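Local coordinates for putative uncharacterized protein (Leishmania major, PDB 3M3I) that is of unknown function but belongs to the cupin superfamily (DUF985), a family built on a beta-barrel fold, and forms a two-subunit assembly, at residues 41-46 with 60-65; 83-88 with 175-180. One frame throughout, in Å; residues are numbered along the deposited sequence.

Interaction 1. Residues 41-46 with 60-65; sequences EVVRSA and YTTIYF
Val42 and Val43 both lie against Thr62, two residues of one strand facing one of the other: a beta bulge that shifts the antiparallel register between the pairs Glu41-Ile63 and Arg44-Thr61. Thr62 serves both valines with its two branches. Its OG1 sits 3.4 Å from Val42 CB, while its methyl CG2 meets Val43 CG2 at 3.6 Å. The torsion chi1 of 87° places the hydroxyl between backbone N and carbonyl carbon, where it bonds to Gln147 of the second subunit. Threonine suits the place because one branch is a hydroxyl for that glutamine and the other a methyl for Val43.

The same Val43 methyl comes to the edge of the Tyr60 ring, 3.5 Å from CE1. Over one face of that ring lies the backbone of Ser45, and Ser45 CB approaches Tyr60 CE2 at 3.5 Å. The ring is swung over its own main chain (chi1 68°), carrying its OH to Asp81 of the second subunit. Farther along, Val42 CG2 packs on Tyr64 CD2, the two side chains crossing at about a right angle.

On the other face, Arg44 and Thr61 run side by side, pointing the same way, with Arg44 CG and Thr61 CG2 in contact. Bends at chi2 and chi3 bring the guanidinium back toward Glu41, a long charge pairing without a directed N-H.

Thr62 N to Val43 O (3.0 Å) and Ser45 N to Tyr60 O (3.1 Å) join the backbones, whereas the bond from Val42 N to Thr62 O is weak. Strand 38-44 thus flanks strand 56-67, whose other edge pairs with strand 172-179. Tyr64 also touches Leu28 and Leu30, in the loop between helix 21-27 and strand 31-32.

Interaction 2. Residues 83-88 with 175-180; sequences TWMYHA and SCIVSP
Cys176 places its sulfur squarely over the Trp84 indole: SG lies 3.5 Å from the centroid of the six-membered ring and only 8° off its normal. This sulfur-aromatic contact joins the two members of a non-hydrogen-bonded antiparallel pair. With SG anti to its carbonyl carbon (chi1 -55°), Cys176 brings a small, polarisable thiol alongside the upright indole from the neighbouring strand. Beyond the contact, Trp84 meets the Phe65 ring and packs on Leu92 and Leu94, while its NE1 makes a weak hydrogen bond to Glu82.

The opposite face carries Met85, Ile177 and Ser175. The flexible methionine chain, bent at chi2 and chi3, brings CE to Ile177 CD1 at 3.4 Å, and both residues also pack on their counterparts in the second subunit. Four backbone bonds hold the strands together. Thr83 and Ile177 exchange one pair, and Met85 and Ser175 the other; the bond from Met85 N to Ser175 O is 2.9 Å long and nearly straight.

Past Met85, the His87 imidazole presents its NE2 edge to Ser175 OG in a hydrogen bond whose modelled length, 2.5 Å, is doubtfully short. The link to the dimer interface rests on ND1, which bonds to Tyr86 O of the second subunit. Because a carbonyl oxygen can only accept, ND1 is probably the donor there.

In the fold
Interactions 1 and 2 are successive joints of one antiparallel sheet, their centres about 9 Å apart. Strand 56-67 of interaction 1 lies beside strand 172-179 of interaction 2, with probable backbone bonds from Ile63 N to Cys176 O (2.9 Å) and from Val178 N to Thr61 O (3.0 Å). The neighbouring strands therefore run 38-44, 56-67, 172-179, 81-87. Side chains add to this seam: Tyr64 CD1 packs 3.6 Å from Ser175 OG. Both contacts also help form the dimer interface, where Gln147 of the second subunit bonds to Thr62 and, weakly, to Ser175. As the function is unknown, neither contact can be assigned to an active site.

Interaction 1. Residues 41-46 with 60-65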
loop_
_atom_site.group_PDB
_atom_site.type_symbol
_atom_site.label_atom_id
_atom_site.label_comp_id
_atom_site.label_asym_id
_atom_site.label_seq_id
_atom_site.Cartn_x
_atom_site.Cartn_y
_atom_site.Cartn_z
ATOM N N GLU A 41 -8.927 -1.282 10.561
ATOM C CA GLU A 41 -9.241 -1.927 9.299
ATOM C C GLU A 41 -9.818 -0.896 8.319
ATOM O O GLU A 41 -10.488 0.049 8.719
ATOM C CB GLU A 41 -10.208 -3.099 9.527
ATOM C CG GLU A 41 -9.607 -4.214 10.391
ATOM C CD GLU A 41 -10.548 -5.408 10.607
ATOM O OE1 GLU A 41 -11.280 -5.784 9.662
ATOM O OE2 GLU A 41 -10.546 -5.992 11.720
ATOM N N VAL A 42 -9.513 -1.066 7.036
ATOM C CA VAL A 42 -9.998 -0.177 5.998
ATOM C C VAL A 42 -10.790 -1.013 5.024
ATOM O O VAL A 42 -12.009 -0.950 5.027
ATOM C CB VAL A 42 -8.845 0.588 5.314
ATOM C CG1 VAL A 42 -9.383 1.684 4.420
ATOM C CG2 VAL A 42 -7.925 1.177 6.375
ATOM N N VAL A 43 -10.115 -1.833 4.226
ATOM C CA VAL A 43 -10.817 -2.710 3.304
ATOM C C VAL A 43 -10.350 -4.146 3.388
ATOM O O VAL A 43 -9.233 -4.438 3.808
ATOM C CB VAL A 43 -10.722 -2.237 1.841
ATOM C CG1 VAL A 43 -11.171 -0.782 1.734
ATOM C CG2 VAL A 43 -9.317 -2.422 1.302
ATOM N N ARG A 44 -11.257 -5.016 2.959
ATOM C CA ARG A 44 -11.067 -6.449 2.881
ATOM C C ARG A 44 -11.642 -6.938 1.528
ATOM O O ARG A 44 -12.835 -6.810 1.278
ATOM C CB ARG A 44 -11.791 -7.106 4.071
ATOM C CG ARG A 44 -10.902 -7.260 5.318
ATOM C CD ARG A 44 -11.585 -6.935 6.643
ATOM N NE ARG A 44 -12.585 -7.930 7.038
ATOM C CZ ARG A 44 -12.315 -9.139 7.535
ATOM N NH1 ARG A 44 -11.055 -9.555 7.688
ATOM N NH2 ARG A 44 -13.321 -9.948 7.868
ATOM N N SER A 45 -10.790 -7.470 0.660
ATOM C CA SER A 45 -11.225 -8.049 -0.625
ATOM C C SER A 45 -12.527 -8.848 -0.544
ATOM O O SER A 45 -12.725 -9.645 0.364
ATOM C CB SER A 45 -10.129 -8.973 -1.191
ATOM O OG SER A 45 -10.525 -9.570 -2.439
ATOM N N ALA A 46 -13.403 -8.638 -1.520
ATOM C CA ALA A 46 -14.609 -9.447 -1.665
ATOM C C ALA A 46 -14.269 -10.895 -2.034
ATOM O O ALA A 46 -15.012 -11.811 -1.694
ATOM C CB ALA A 46 -15.514 -8.837 -2.720
ATOM N N TYR A 60 -6.712 -9.885 -0.151
ATOM C CA TYR A 60 -5.937 -8.945 0.644
ATOM C C TYR A 60 -6.813 -8.336 1.729
ATOM O O TYR A 60 -8.034 -8.372 1.651
ATOM C CB TYR A 60 -5.374 -7.832 -0.230
ATOM C CG TYR A 60 -6.440 -6.911 -0.776
ATOM C CD1 TYR A 60 -6.774 -5.738 -0.128
ATOM C CD2 TYR A 60 -7.127 -7.225 -1.932
ATOM C CE1 TYR A 60 -7.759 -4.914 -0.618
ATOM C CE2 TYR A 60 -8.121 -6.393 -2.430
ATOM C CZ TYR A 60 -8.433 -5.240 -1.762
ATOM O OH TYR A 60 -9.414 -4.414 -2.251
ATOM N N THR A 61 -6.153 -7.785 2.736
ATOM C CA THR A 61 -6.762 -6.982 3.773
ATOM C C THR A 61 -5.806 -5.825 3.960
ATOM O O THR A 61 -4.609 -5.997 3.790
ATOM C CB THR A 61 -6.923 -7.769 5.092
ATOM O OG1 THR A 61 -5.663 -8.280 5.513
ATOM C CG2 THR A 61 -7.895 -8.943 4.933
ATOM N N THR A 62 -6.324 -4.636 4.268
ATOM C CA THR A 62 -5.463 -3.454 4.477
ATOM C C THR A 62 -5.790 -2.776 5.793
ATOM O O THR A 62 -6.880 -2.964 6.344
ATOM C CB THR A 62 -5.580 -2.374 3.351
ATOM O OG1 THR A 62 -6.655 -1.483 3.657
ATOM C CG2 THR A 62 -5.803 -2.994 1.971
ATOM N N ILE A 63 -4.834 -1.988 6.285
ATOM C CA ILE A 63 -4.995 -1.226 7.524
ATOM C C ILE A 63 -4.169 0.045 7.504
ATOM O O ILE A 63 -3.231 0.175 6.739
ATOM C CB ILE A 63 -4.575 -2.033 8.787
ATOM C CG1 ILE A 63 -3.077 -2.312 8.802
ATOM C CG2 ILE A 63 -5.333 -3.356 8.896
ATOM C CD1 ILE A 63 -2.575 -2.801 10.147
ATOM N N TYR A 64 -4.560 0.994 8.347
ATOM C CA TYR A 64 -3.710 2.098 8.725
ATOM C C TYR A 64 -2.966 1.678 9.995
ATOM O O TYR A 64 -3.570 1.181 10.921
ATOM C CB TYR A 64 -4.545 3.313 9.024
ATOM C CG TYR A 64 -5.163 4.011 7.830
ATOM C CD1 TYR A 64 -4.371 4.637 6.872
ATOM C CD2 TYR A 64 -6.534 4.099 7.695
ATOM C CE1 TYR A 64 -4.941 5.310 5.804
ATOM C CE2 TYR A 64 -7.107 4.760 6.632
ATOM C CZ TYR A 64 -6.314 5.369 5.695
ATOM O OH TYR A 64 -6.899 6.037 4.641
ATOM N N PHE A 65 -1.655 1.859 10.037
ATOM C CA PHE A 65 -0.888 1.535 11.229
ATOM C C PHE A 65 -0.047 2.721 11.674
ATOM O O PHE A 65 0.717 3.255 10.885
ATOM C CB PHE A 65 0.008 0.323 10.977
ATOM C CG PHE A 65 0.738 -0.127 12.194
ATOM C CD1 PHE A 65 0.101 -0.895 13.153
ATOM C CD2 PHE A 65 2.046 0.249 12.408
ATOM C CE1 PHE A 65 0.770 -1.302 14.294
ATOM C CE2 PHE A 65 2.724 -0.158 13.546
ATOM C CZ PHE A 65 2.079 -0.930 14.492
#

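Interaction 2. Residues 83-88 with 175-180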
loop_
_atom_site.group_PDB
_atom_site.type_symbol
_atom_site.label_atom_id
_atom_site.label_comp_id
_atom_site.label_asym_id
_atom_site.label_seq_id
_atom_site.Cartn_x
_atom_site.Cartn_y
_atom_site.Cartn_z
ATOM N N THR A 83 2.990 -5.660 3.257
ATOM C CA THR A 83 3.639 -4.542 2.584
ATOM C C THR A 83 3.329 -3.249 3.330
ATOM O O THR A 83 2.163 -2.951 3.588
ATOM C CB THR A 83 3.180 -4.432 1.092
ATOM O OG1 THR A 83 3.566 -5.613 0.372
ATOM C CG2 THR A 83 3.794 -3.232 0.430
ATOM N N TRP A 84 4.380 -2.491 3.643
ATOM C CA TRP A 84 4.317 -1.263 4.444
ATOM C C TRP A 84 4.575 -0.007 3.605
ATOM O O TRP A 84 5.648 0.129 3.064
ATOM C CB TRP A 84 5.396 -1.329 5.523
ATOM C CG TRP A 84 5.146 -2.380 6.520
ATOM C CD1 TRP A 84 5.153 -3.725 6.314
ATOM C CD2 TRP A 84 4.853 -2.183 7.903
ATOM N NE1 TRP A 84 4.873 -4.384 7.482
ATOM C CE2 TRP A 84 4.677 -3.461 8.475
ATOM C CE3 TRP A 84 4.710 -1.051 8.711
ATOM C CZ2 TRP A 84 4.365 -3.642 9.813
ATOM C CZ3 TRP A 84 4.410 -1.226 10.049
ATOM C CH2 TRP A 84 4.238 -2.519 10.590
ATOM N N MET A 85 3.615 0.921 3.551
ATOM C CA MET A 85 3.702 2.143 2.734
ATOM C C MET A 85 3.740 3.394 3.609
ATOM O O MET A 85 2.800 3.628 4.339
ATOM C CB MET A 85 2.469 2.279 1.841
ATOM C CG MET A 85 2.585 1.701 0.456
ATOM S SD MET A 85 2.215 -0.041 0.277
ATOM C CE MET A 85 0.782 -0.295 1.322
ATOM N N TYR A 86 4.784 4.212 3.483
ATOM C CA TYR A 86 4.925 5.446 4.245
ATOM C C TYR A 86 3.919 6.555 3.828
ATOM O O TYR A 86 3.764 6.847 2.653
ATOM C CB TYR A 86 6.357 5.988 4.118
ATOM C CG TYR A 86 6.537 7.354 4.746
ATOM C CD1 TYR A 86 6.222 8.516 4.033
ATOM C CD2 TYR A 86 6.992 7.490 6.063
ATOM C CE1 TYR A 86 6.381 9.775 4.599
ATOM C CE2 TYR A 86 7.153 8.759 6.649
ATOM C CZ TYR A 86 6.835 9.892 5.910
ATOM O OH TYR A 86 6.959 11.140 6.460
ATOM N N HIS A 87 3.265 7.171 4.819
ATOM C CA HIS A 87 2.309 8.271 4.597
ATOM C C HIS A 87 2.752 9.580 5.244
ATOM O O HIS A 87 2.677 10.631 4.610
ATOM C CB HIS A 87 0.932 7.908 5.148
ATOM C CG HIS A 87 0.208 6.871 4.349
ATOM N ND1 HIS A 87 0.207 6.857 2.973
ATOM C CD2 HIS A 87 -0.581 5.842 4.734
ATOM C CE1 HIS A 87 -0.533 5.853 2.543
ATOM N NE2 HIS A 87 -1.023 5.222 3.591
ATOM N N ALA A 88 3.178 9.523 6.507
ATOM C CA ALA A 88 3.525 10.737 7.268
ATOM C C ALA A 88 4.371 10.495 8.542
ATOM O O ALA A 88 4.538 9.363 8.995
ATOM C CB ALA A 88 2.260 11.524 7.620
ATOM N N SER A 175 0.392 2.692 5.907
ATOM C CA SER A 175 -0.614 1.706 5.583
ATOM C C SER A 175 0.089 0.370 5.457
ATOM O O SER A 175 1.220 0.316 4.992
ATOM C CB SER A 175 -1.322 2.055 4.280
ATOM O OG SER A 175 -2.135 3.189 4.441
ATOM N N CYS A 176 -0.582 -0.694 5.901
ATOM C CA CYS A 176 -0.110 -2.052 5.709
ATOM C C CYS A 176 -1.121 -2.856 4.898
ATOM O O CYS A 176 -2.327 -2.743 5.104
ATOM C CB CYS A 176 0.118 -2.730 7.051
ATOM S SG CYS A 176 1.225 -1.859 8.150
ATOM N N ILE A 177 -0.626 -3.683 3.982
ATOM C CA ILE A 177 -1.487 -4.602 3.228
ATOM C C ILE A 177 -0.961 -6.011 3.417
ATOM O O ILE A 177 0.188 -6.259 3.125
ATOM C CB ILE A 177 -1.499 -4.241 1.729
ATOM C CG1 ILE A 177 -1.862 -2.772 1.545
ATOM C CG2 ILE A 177 -2.480 -5.092 0.952
ATOM C CD1 ILE A 177 -1.678 -2.321 0.124
ATOM N N VAL A 178 -1.782 -6.916 3.941
ATOM C CA VAL A 178 -1.408 -8.323 4.027
ATOM C C VAL A 178 -2.122 -9.077 2.917
ATOM O O VAL A 178 -3.318 -8.906 2.737
ATOM C CB VAL A 178 -1.746 -8.934 5.402
ATOM C CG1 VAL A 178 -1.108 -10.312 5.535
ATOM C CG2 VAL A 178 -1.283 -8.023 6.524
ATOM N N SER A 179 -1.371 -9.859 2.141
ATOM C CA SER A 179 -1.927 -10.640 1.021
ATOM C C SER A 179 -1.143 -11.925 0.749
ATOM O O SER A 179 0.066 -11.873 0.482
ATOM C CB SER A 179 -1.963 -9.825 -0.264
ATOM O OG SER A 179 -2.313 -10.645 -1.370
ATOM N N PRO A 180 -1.833 -13.087 0.798
ATOM C CA PRO A 180 -3.244 -13.261 1.135
ATOM C C PRO A 180 -3.589 -12.739 2.543
ATOM O O PRO A 180 -2.717 -12.630 3.395
ATOM C CB PRO A 180 -3.441 -14.782 1.014
ATOM C CG PRO A 180 -2.423 -15.205 0.050
ATOM C CD PRO A 180 -1.232 -14.363 0.358
#